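Local coordinates for Rho-related gtp-binding protein RHOD (Homo sapiens, PDB 2J1L) that belongs to the Rho branch of the Ras-like small GTP-binding proteins and holds guanosine-5'-diphosphate in this structure, at residues Val38-Gly43 with Ser107-Cys112; Phe113-Pro118 with Cys146-Arg151. All blocks are in the same frame, centred on the assembly; numbering follows the deposited sequence.

Interaction 1: Val38-Gly43 with Ser107-Cys112; sequences VLVGDG and SVLLLC. With GDP (guanosine-5'-diphosphate), chain B.
Val-38 and Val-40 each give an N-H to, and take one at their C=O from, the strand 107-112, the ladder expected of neighbouring parallel strands at the centre of a Ras-type nucleotide-binding fold. Val-38 N reaches Val-108 O, and Leu-110 N returns to Val-38 O at 2.9 Å; the next pair runs from Val-40 N to Leu-110 O and from Cys-112 N to Val-40 O, the last at 2.7 Å. Three of the four are close to straight, and the bond from Val-40 N to Leu-110 O is more bent (154°). Beside Gly-41, whose backbone angles suit a residue without a side chain, the next link is a water, which accepts from Asp-42 N and donates to Cys-112 O at 2.8 Å. Here the chain enters the phosphate-binding P-loop, and the Asp-42 carboxylate is held by Asn-123 and Trp-128 of helix 118-135. Packing divides between the two faces of the sheet. Leu-39 lies alongside Leu-110 on one, their CD2 and CD1 methyls 3.5 Å apart. On the other, covered by helix 118-135, Val-40 is straddled: its CG2 meets Leu-109 CD2, while CG1, anti to the backbone N (chi1 164°), rests 3.5 Å from Leu-111 CD2.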
ATOM      1  N   VAL A  38      -1.748   8.830   0.549  1.00 62.14           N
ATOM      2  CA  VAL A  38      -0.809   8.883  -0.578  1.00 61.51           C
ATOM      3  C   VAL A  38      -0.305   7.492  -0.883  1.00 61.68           C
ATOM      4  O   VAL A  38       0.197   6.807   0.002  1.00 61.17           O
ATOM      5  CB  VAL A  38       0.381   9.824  -0.309  1.00 61.64           C
ATOM      6  CG1 VAL A  38       1.352   9.799  -1.483  1.00 60.25           C
ATOM      7  CG2 VAL A  38      -0.120  11.252  -0.046  1.00 60.35           C
ATOM      8  N   LEU A  39      -0.477   7.058  -2.129  1.00 62.10           N
ATOM      9  CA  LEU A  39       0.046   5.758  -2.550  1.00 62.61           C
ATOM     10  C   LEU A  39       1.462   5.934  -3.103  1.00 63.11           C
ATOM     11  O   LEU A  39       1.708   6.785  -3.971  1.00 63.75           O
ATOM     12  CB  LEU A  39      -0.845   5.113  -3.606  1.00 62.67           C
ATOM     13  CG  LEU A  39      -2.337   4.879  -3.319  1.00 62.76           C
ATOM     14  CD1 LEU A  39      -2.936   4.015  -4.417  1.00 63.92           C
ATOM     15  CD2 LEU A  39      -2.557   4.239  -1.990  1.00 63.84           C
ATOM     16  N   VAL A  40       2.387   5.117  -2.608  1.00 63.18           N
ATOM     17  CA  VAL A  40       3.801   5.219  -2.966  1.00 62.78           C
ATOM     18  C   VAL A  40       4.335   3.814  -3.253  1.00 61.90           C
ATOM     19  O   VAL A  40       3.908   2.845  -2.668  1.00 62.31           O
ATOM     20  CB  VAL A  40       4.545   5.960  -1.819  1.00 63.22           C
ATOM     21  CG1 VAL A  40       6.030   5.786  -1.885  1.00 63.25           C
ATOM     22  CG2 VAL A  40       4.187   7.456  -1.861  1.00 63.60           C
ATOM     23  N   GLY A  41       5.236   3.675  -4.200  1.00 61.81           N
ATOM     24  CA  GLY A  41       5.723   2.336  -4.544  1.00 61.05           C
ATOM     25  C   GLY A  41       6.130   2.262  -5.986  1.00 60.71           C
ATOM     26  O   GLY A  41       5.826   3.155  -6.781  1.00 59.79           O
ATOM     27  N   ASP A  42       6.838   1.190  -6.317  1.00 60.80           N
ATOM     28  CA  ASP A  42       7.331   1.001  -7.686  1.00 60.85           C
ATOM     29  C   ASP A  42       6.189   1.001  -8.695  1.00 60.92           C
ATOM     30  O   ASP A  42       5.052   0.611  -8.378  1.00 61.05           O
ATOM     31  CB  ASP A  42       8.096  -0.319  -7.808  1.00 60.63           C
ATOM     32  CG  ASP A  42       9.485  -0.273  -7.162  1.00 61.46           C
ATOM     33  OD1 ASP A  42       9.789   0.699  -6.410  1.00 62.86           O
ATOM     34  OD2 ASP A  42      10.270  -1.232  -7.403  1.00 59.40           O
ATOM     35  N   GLY A  43       6.496   1.438  -9.909  1.00 61.23           N
ATOM     36  CA  GLY A  43       5.567   1.337 -11.023  1.00 61.43           C
ATOM     37  C   GLY A  43       5.241  -0.117 -11.271  1.00 61.74           C
ATOM     38  O   GLY A  43       6.110  -0.974 -11.167  1.00 61.44           O
ATOM     39  N   SER A 107      -3.131  12.787   7.587  1.00 61.97           N
ATOM     40  CA  SER A 107      -2.458  12.080   6.504  1.00 61.21           C
ATOM     41  C   SER A 107      -1.940  10.710   6.865  1.00 60.17           C
ATOM     42  O   SER A 107      -1.804  10.366   8.032  1.00 59.78           O
ATOM     43  CB  SER A 107      -1.292  12.917   5.992  1.00 61.46           C
ATOM     44  OG  SER A 107      -1.786  13.995   5.227  1.00 62.90           O
ATOM     45  N   VAL A 108      -1.644   9.942   5.820  1.00 59.40           N
ATOM     46  CA  VAL A 108      -1.083   8.600   5.938  1.00 58.82           C
ATOM     47  C   VAL A 108      -0.553   8.152   4.589  1.00 58.48           C
ATOM     48  O   VAL A 108      -1.109   8.487   3.535  1.00 58.14           O
ATOM     49  CB  VAL A 108      -2.111   7.572   6.476  1.00 58.92           C
ATOM     50  CG1 VAL A 108      -3.320   7.466   5.558  1.00 58.19           C
ATOM     51  CG2 VAL A 108      -1.456   6.197   6.677  1.00 59.43           C
ATOM     52  N   LEU A 109       0.549   7.417   4.638  1.00 58.57           N
ATOM     53  CA  LEU A 109       1.269   6.960   3.456  1.00 58.40           C
ATOM     54  C   LEU A 109       1.132   5.468   3.376  1.00 58.51           C
ATOM     55  O   LEU A 109       1.350   4.777   4.387  1.00 58.43           O
ATOM     56  CB  LEU A 109       2.745   7.266   3.595  1.00 58.43           C
ATOM     57  CG  LEU A 109       3.226   8.660   3.229  1.00 59.04           C
ATOM     58  CD1 LEU A 109       4.647   8.758   3.694  1.00 57.98           C
ATOM     59  CD2 LEU A 109       3.124   8.921   1.722  1.00 58.43           C
ATOM     60  N   LEU A 110       0.771   4.974   2.194  1.00 58.09           N
ATOM     61  CA  LEU A 110       0.729   3.557   1.930  1.00 58.05           C
ATOM     62  C   LEU A 110       1.886   3.261   1.018  1.00 58.80           C
ATOM     63  O   LEU A 110       1.866   3.626  -0.155  1.00 59.51           O
ATOM     64  CB  LEU A 110      -0.575   3.156   1.255  1.00 58.27           C
ATOM     65  CG  LEU A 110      -1.890   3.493   1.989  1.00 58.04           C
ATOM     66  CD1 LEU A 110      -3.101   2.965   1.183  1.00 55.89           C
ATOM     67  CD2 LEU A 110      -1.895   2.920   3.406  1.00 55.54           C
ATOM     68  N   LEU A 111       2.920   2.639   1.578  1.00 59.72           N
ATOM     69  CA  LEU A 111       4.050   2.134   0.819  1.00 59.75           C
ATOM     70  C   LEU A 111       3.695   0.754   0.268  1.00 59.53           C
ATOM     71  O   LEU A 111       3.653  -0.207   1.014  1.00 59.12           O
ATOM     72  CB  LEU A 111       5.282   2.020   1.711  1.00 59.69           C
ATOM     73  CG  LEU A 111       5.867   3.305   2.286  1.00 61.48           C
ATOM     74  CD1 LEU A 111       7.381   3.108   2.581  1.00 60.47           C
ATOM     75  CD2 LEU A 111       5.655   4.514   1.359  1.00 63.68           C
ATOM     76  N   CYS A 112       3.481   0.680  -1.040  1.00 59.93           N
ATOM     77  CA  CYS A 112       2.964  -0.515  -1.713  1.00 60.52           C
ATOM     78  C   CYS A 112       4.040  -1.343  -2.407  1.00 60.77           C
ATOM     79  O   CYS A 112       4.979  -0.807  -2.984  1.00 59.93           O
ATOM     80  CB  CYS A 112       1.964  -0.092  -2.788  1.00 60.74           C
ATOM     81  SG  CYS A 112       0.520   0.740  -2.110  1.00 60.44           S
TER
HETATM   82  PB  GDP B1194       0.813   0.716 -10.722  1.00 70.29           P
HETATM   83  O1B GDP B1194      -0.438   1.535 -10.661  1.00 71.86           O
HETATM   84  O2B GDP B1194       1.534   0.684  -9.411  1.00 71.57           O
HETATM   85  O3B GDP B1194       1.718   1.281 -11.788  1.00 72.76           O
HETATM   86  O3A GDP B1194       0.395  -0.785 -11.065  1.00 71.68           O
HETATM   87  PA  GDP B1194      -1.020  -1.022 -11.825  1.00 73.49           P
HETATM   88  O1A GDP B1194      -2.220  -0.792 -10.936  1.00 70.51           O
HETATM   89  O2A GDP B1194      -1.101  -0.074 -12.993  1.00 70.45           O
HETATM   90  O5' GDP B1194      -0.953  -2.582 -12.247  1.00 71.09           O
HETATM   91  C5' GDP B1194       0.208  -3.137 -12.849  1.00 71.44           C
HETATM   92  C4' GDP B1194      -0.088  -4.517 -13.408  1.00 73.02           C
HETATM   93  O4' GDP B1194      -0.439  -5.481 -12.397  1.00 71.75           O
HETATM   94  C3' GDP B1194      -1.299  -4.465 -14.341  1.00 74.67           C
HETATM   95  O3' GDP B1194      -1.241  -5.538 -15.299  1.00 76.97           O
HETATM   96  C2' GDP B1194      -2.455  -4.755 -13.437  1.00 73.07           C
HETATM   97  O2' GDP B1194      -3.572  -5.295 -14.123  1.00 76.60           O
HETATM   98  C1' GDP B1194      -1.838  -5.811 -12.565  1.00 70.42           C
HETATM   99  N9  GDP B1194      -2.516  -5.876 -11.270  1.00 69.50           N
HETATM  100  C8  GDP B1194      -2.889  -4.865 -10.462  1.00 69.86           C
HETATM  101  N7  GDP B1194      -3.450  -5.362  -9.321  1.00 69.92           N
HETATM  102  C5  GDP B1194      -3.437  -6.699  -9.414  1.00 68.20           C
HETATM  103  C6  GDP B1194      -3.864  -7.814  -8.571  1.00 69.17           C
HETATM  104  O6  GDP B1194      -4.407  -7.628  -7.442  1.00 69.71           O
HETATM  105  N1  GDP B1194      -3.652  -9.040  -9.059  1.00 69.34           N
HETATM  106  C2  GDP B1194      -3.079  -9.275 -10.259  1.00 69.77           C
HETATM  107  N2  GDP B1194      -2.913 -10.554 -10.668  1.00 69.92           N
HETATM  108  N3  GDP B1194      -2.658  -8.302 -11.087  1.00 68.65           N
HETATM  109  C4  GDP B1194      -2.818  -7.026 -10.699  1.00 68.96           C
HETATM  110  O   HOH W   1       7.542  -1.065  -4.117  1.00 53.44           O

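Interaction 2: Phe113-Pro118 with Cys146-Arg151; sequences FDVTSP and CKTDLR. With GDP (guanosine-5'-diphosphate), chain B.
Asp-114 and Lys-147 meet at an oblique angle, with the lysine laid over the guanine face, in the arrangement expected of the NKxD-type base-recognition loop of Ras-like proteins, here with the sequence CKTD. Lys-147 runs extended beyond CG, so that its methylenes pass over the face of the purine, CG lying 3.6 Å from GDP C5, and its NZ emerges near the ribose. There NZ forms a salt bridge with Asp-114 OD2 at 2.6 Å, approaching from well above the carboxylate plane, adds a weak bond to GDP O4' and has a further partner in Gly-44 O of the P-loop. The other carboxylate oxygen is occupied as well: Asp-114 OD1 accepts from Thr-116 N, closing an Asx turn, and from Thr-116 OG1 at 2.9 Å, both on the same face of the group. With both oxygens engaged, the carboxylate is fixed in rotation.

The side chains of Thr-116 and Leu-150 cross at about a right angle, Thr-116 CG2 touching Leu-150 CB at 3.4 Å, while the far end of Leu-150 packs near GDP N2. Val-115 likewise lies crosswise to Arg-151: CG1 approaches NH1 and CG2 lies over one face of the guanidinium, whose charge is paired with Glu-187. Asp-149 takes the base itself, OD1 accepting from GDP N1 at 2.9 Å and OD2 from GDP N2 at 3.0 Å.

Two backbone bonds, Cys-146 N to Phe-113 O and Val-115 N to Cys-146 O, join the segments as the strands 106-114 and 141-146 end. Beyond them, Thr-116 and Leu-150 both pack on Leu-156 of helix 154-162, Phe-113 reaches Ile-124 of helix 118-135, and Thr-148 touches Glu-187 on the edge strand 184-187.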
ATOM      1  N   PHE A 113       3.885  -2.659  -2.370  1.00 61.23           N
ATOM      2  CA  PHE A 113       4.709  -3.515  -3.221  1.00 62.16           C
ATOM      3  C   PHE A 113       3.931  -4.727  -3.737  1.00 62.42           C
ATOM      4  O   PHE A 113       2.934  -5.115  -3.151  1.00 62.50           O
ATOM      5  CB  PHE A 113       5.951  -3.964  -2.474  1.00 62.07           C
ATOM      6  CG  PHE A 113       5.663  -4.910  -1.356  1.00 63.08           C
ATOM      7  CD1 PHE A 113       5.370  -4.431  -0.079  1.00 62.43           C
ATOM      8  CD2 PHE A 113       5.688  -6.283  -1.574  1.00 62.40           C
ATOM      9  CE1 PHE A 113       5.113  -5.303   0.948  1.00 62.04           C
ATOM     10  CE2 PHE A 113       5.439  -7.155  -0.544  1.00 63.00           C
ATOM     11  CZ  PHE A 113       5.142  -6.666   0.722  1.00 62.61           C
ATOM     12  N   ASP A 114       4.406  -5.303  -4.840  1.00 62.56           N
ATOM     13  CA  ASP A 114       3.834  -6.519  -5.430  1.00 62.38           C
ATOM     14  C   ASP A 114       4.451  -7.704  -4.689  1.00 61.73           C
ATOM     15  O   ASP A 114       5.689  -7.818  -4.641  1.00 61.92           O
ATOM     16  CB  ASP A 114       4.197  -6.521  -6.921  1.00 62.83           C
ATOM     17  CG  ASP A 114       3.691  -7.731  -7.677  1.00 65.20           C
ATOM     18  OD1 ASP A 114       3.369  -8.757  -7.040  1.00 68.77           O
ATOM     19  OD2 ASP A 114       3.640  -7.657  -8.941  1.00 68.53           O
ATOM     20  N   VAL A 115       3.634  -8.576  -4.095  1.00 60.75           N
ATOM     21  CA  VAL A 115       4.203  -9.727  -3.372  1.00 60.86           C
ATOM     22  C   VAL A 115       4.969 -10.731  -4.256  1.00 61.45           C
ATOM     23  O   VAL A 115       5.783 -11.506  -3.735  1.00 61.36           O
ATOM     24  CB  VAL A 115       3.168 -10.495  -2.490  1.00 60.63           C
ATOM     25  CG1 VAL A 115       2.724  -9.634  -1.324  1.00 60.23           C
ATOM     26  CG2 VAL A 115       1.987 -10.990  -3.300  1.00 59.78           C
ATOM     27  N   THR A 116       4.736 -10.716  -5.574  1.00 62.03           N
ATOM     28  CA  THR A 116       5.495 -11.587  -6.501  1.00 62.74           C
ATOM     29  C   THR A 116       6.676 -10.889  -7.210  1.00 63.31           C
ATOM     30  O   THR A 116       7.305 -11.475  -8.105  1.00 63.24           O
ATOM     31  CB  THR A 116       4.570 -12.246  -7.552  1.00 62.74           C
ATOM     32  OG1 THR A 116       3.932 -11.240  -8.356  1.00 62.83           O
ATOM     33  CG2 THR A 116       3.523 -13.098  -6.852  1.00 62.69           C
ATOM     34  N   SER A 117       6.974  -9.652  -6.791  1.00 64.10           N
ATOM     35  CA  SER A 117       8.149  -8.882  -7.251  1.00 64.40           C
ATOM     36  C   SER A 117       9.062  -8.550  -6.065  1.00 64.62           C
ATOM     37  O   SER A 117       8.908  -7.505  -5.425  1.00 65.12           O
ATOM     38  CB  SER A 117       7.701  -7.584  -7.931  1.00 64.31           C
ATOM     39  OG  SER A 117       8.807  -6.797  -8.330  1.00 65.17           O
ATOM     40  N   PRO A 118      10.002  -9.445  -5.749  1.00 64.68           N
ATOM     41  CA  PRO A 118      10.978  -9.123  -4.722  1.00 64.80           C
ATOM     42  C   PRO A 118      11.689  -7.768  -4.887  1.00 64.79           C
ATOM     43  O   PRO A 118      12.084  -7.173  -3.884  1.00 64.85           O
ATOM     44  CB  PRO A 118      11.961 -10.289  -4.809  1.00 64.71           C
ATOM     45  CG  PRO A 118      11.106 -11.428  -5.253  1.00 64.74           C
ATOM     46  CD  PRO A 118      10.181 -10.816  -6.254  1.00 64.85           C
ATOM     47  N   CYS A 146       0.561  -6.023  -2.295  1.00 60.65           N
ATOM     48  CA  CYS A 146      -0.463  -6.120  -3.341  1.00 60.92           C
ATOM     49  C   CYS A 146      -0.369  -7.391  -4.222  1.00 61.34           C
ATOM     50  O   CYS A 146       0.665  -8.058  -4.273  1.00 61.07           O
ATOM     51  CB  CYS A 146      -0.362  -4.917  -4.258  1.00 60.73           C
ATOM     52  SG  CYS A 146      -0.614  -3.293  -3.423  1.00 63.26           S
ATOM     53  N   LYS A 147      -1.459  -7.696  -4.926  1.00 61.43           N
ATOM     54  CA  LYS A 147      -1.534  -8.841  -5.812  1.00 61.81           C
ATOM     55  C   LYS A 147      -1.324 -10.175  -5.077  1.00 62.34           C
ATOM     56  O   LYS A 147      -0.705 -11.098  -5.627  1.00 62.16           O
ATOM     57  CB  LYS A 147      -0.510  -8.721  -6.942  1.00 61.70           C
ATOM     58  CG  LYS A 147      -0.398  -7.360  -7.583  1.00 61.87           C
ATOM     59  CD  LYS A 147       0.231  -7.500  -8.975  1.00 63.24           C
ATOM     60  CE  LYS A 147       0.809  -6.198  -9.486  1.00 64.50           C
ATOM     61  NZ  LYS A 147       1.898  -6.439 -10.480  1.00 64.42           N
ATOM     62  N   THR A 148      -1.853 -10.288  -3.855  1.00 62.52           N
ATOM     63  CA  THR A 148      -1.689 -11.513  -3.048  1.00 62.85           C
ATOM     64  C   THR A 148      -2.265 -12.769  -3.730  1.00 63.08           C
ATOM     65  O   THR A 148      -1.930 -13.905  -3.369  1.00 63.42           O
ATOM     66  CB  THR A 148      -2.337 -11.372  -1.666  1.00 62.78           C
ATOM     67  OG1 THR A 148      -3.733 -11.061  -1.816  1.00 64.49           O
ATOM     68  CG2 THR A 148      -1.650 -10.259  -0.849  1.00 62.39           C
ATOM     69  N   ASP A 149      -3.119 -12.566  -4.725  1.00 62.86           N
ATOM     70  CA  ASP A 149      -3.656 -13.678  -5.497  1.00 62.92           C
ATOM     71  C   ASP A 149      -2.566 -14.437  -6.265  1.00 63.19           C
ATOM     72  O   ASP A 149      -2.716 -15.640  -6.551  1.00 63.50           O
ATOM     73  CB  ASP A 149      -4.741 -13.187  -6.457  1.00 62.64           C
ATOM     74  CG  ASP A 149      -4.252 -12.098  -7.382  1.00 62.63           C
ATOM     75  OD1 ASP A 149      -3.940 -10.980  -6.886  1.00 63.58           O
ATOM     76  OD2 ASP A 149      -4.188 -12.353  -8.600  1.00 60.75           O
ATOM     77  N   LEU A 150      -1.468 -13.750  -6.572  1.00 63.28           N
ATOM     78  CA  LEU A 150      -0.402 -14.327  -7.403  1.00 63.40           C
ATOM     79  C   LEU A 150       0.560 -15.296  -6.690  1.00 63.58           C
ATOM     80  O   LEU A 150       1.375 -15.938  -7.349  1.00 63.49           O
ATOM     81  CB  LEU A 150       0.386 -13.205  -8.097  1.00 63.38           C
ATOM     82  CG  LEU A 150      -0.412 -12.429  -9.159  1.00 62.64           C
ATOM     83  CD1 LEU A 150       0.498 -11.451  -9.918  1.00 61.20           C
ATOM     84  CD2 LEU A 150      -1.103 -13.391 -10.108  1.00 59.21           C
ATOM     85  N   ARG A 151       0.468 -15.408  -5.363  1.00 63.89           N
ATOM     86  CA  ARG A 151       1.145 -16.486  -4.631  1.00 64.04           C
ATOM     87  C   ARG A 151       0.621 -17.847  -5.064  1.00 64.12           C
ATOM     88  O   ARG A 151       1.390 -18.801  -5.192  1.00 64.37           O
ATOM     89  CB  ARG A 151       0.920 -16.372  -3.131  1.00 64.22           C
ATOM     90  CG  ARG A 151       1.461 -15.123  -2.510  1.00 65.28           C
ATOM     91  CD  ARG A 151       1.542 -15.271  -1.000  1.00 67.02           C
ATOM     92  NE  ARG A 151       2.118 -14.068  -0.402  1.00 67.89           N
ATOM     93  CZ  ARG A 151       1.503 -13.246   0.443  1.00 68.30           C
ATOM     94  NH1 ARG A 151       2.154 -12.195   0.908  1.00 69.63           N
ATOM     95  NH2 ARG A 151       0.256 -13.450   0.837  1.00 69.89           N
TER
HETATM   96  PB  GDP B1194       0.813   0.716 -10.722  1.00 70.29           P
HETATM   97  O1B GDP B1194      -0.438   1.535 -10.661  1.00 71.86           O
HETATM   98  O2B GDP B1194       1.534   0.684  -9.411  1.00 71.57           O
HETATM   99  O3B GDP B1194       1.718   1.281 -11.788  1.00 72.76           O
HETATM  100  O3A GDP B1194       0.395  -0.785 -11.065  1.00 71.68           O
HETATM  101  PA  GDP B1194      -1.020  -1.022 -11.825  1.00 73.49           P
HETATM  102  O1A GDP B1194      -2.220  -0.792 -10.936  1.00 70.51           O
HETATM  103  O2A GDP B1194      -1.101  -0.074 -12.993  1.00 70.45           O
HETATM  104  O5' GDP B1194      -0.953  -2.582 -12.247  1.00 71.09           O
HETATM  105  C5' GDP B1194       0.208  -3.137 -12.849  1.00 71.44           C
HETATM  106  C4' GDP B1194      -0.088  -4.517 -13.408  1.00 73.02           C
HETATM  107  O4' GDP B1194      -0.439  -5.481 -12.397  1.00 71.75           O
HETATM  108  C3' GDP B1194      -1.299  -4.465 -14.341  1.00 74.67           C
HETATM  109  O3' GDP B1194      -1.241  -5.538 -15.299  1.00 76.97           O
HETATM  110  C2' GDP B1194      -2.455  -4.755 -13.437  1.00 73.07           C
HETATM  111  O2' GDP B1194      -3.572  -5.295 -14.123  1.00 76.60           O
HETATM  112  C1' GDP B1194      -1.838  -5.811 -12.565  1.00 70.42           C
HETATM  113  N9  GDP B1194      -2.516  -5.876 -11.270  1.00 69.50           N
HETATM  114  C8  GDP B1194      -2.889  -4.865 -10.462  1.00 69.86           C
HETATM  115  N7  GDP B1194      -3.450  -5.362  -9.321  1.00 69.92           N
HETATM  116  C5  GDP B1194      -3.437  -6.699  -9.414  1.00 68.20           C
HETATM  117  C6  GDP B1194      -3.864  -7.814  -8.571  1.00 69.17           C
HETATM  118  O6  GDP B1194      -4.407  -7.628  -7.442  1.00 69.71           O
HETATM  119  N1  GDP B1194      -3.652  -9.040  -9.059  1.00 69.34           N
HETATM  120  C2  GDP B1194      -3.079  -9.275 -10.259  1.00 69.77           C
HETATM  121  N2  GDP B1194      -2.913 -10.554 -10.668  1.00 69.92           N
HETATM  122  N3  GDP B1194      -2.658  -8.302 -11.087  1.00 68.65           N
HETATM  123  C4  GDP B1194      -2.818  -7.026 -10.699  1.00 68.96           C

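From the N terminus, strand 34-41 comes first, and interaction 1 closes the long loop that leads through the P-loop, helix 47-55 and the antiparallel strands 69-77 and 80-88 back to strand 106-114. Interaction 2 opens directly where that strand goes on, and closes a shorter excursion through helix 118-135 and strand 141-146. The two loops therefore follow in series, neither nested nor crossed, and share strand 106-114 as their common element. Their centres lie about 15 Å apart, and Cys-112 packs against Cys-146 where they touch. Together they join three adjacent parallel strands and bring two loops to GDP, the first beside its phosphates and the second at its base.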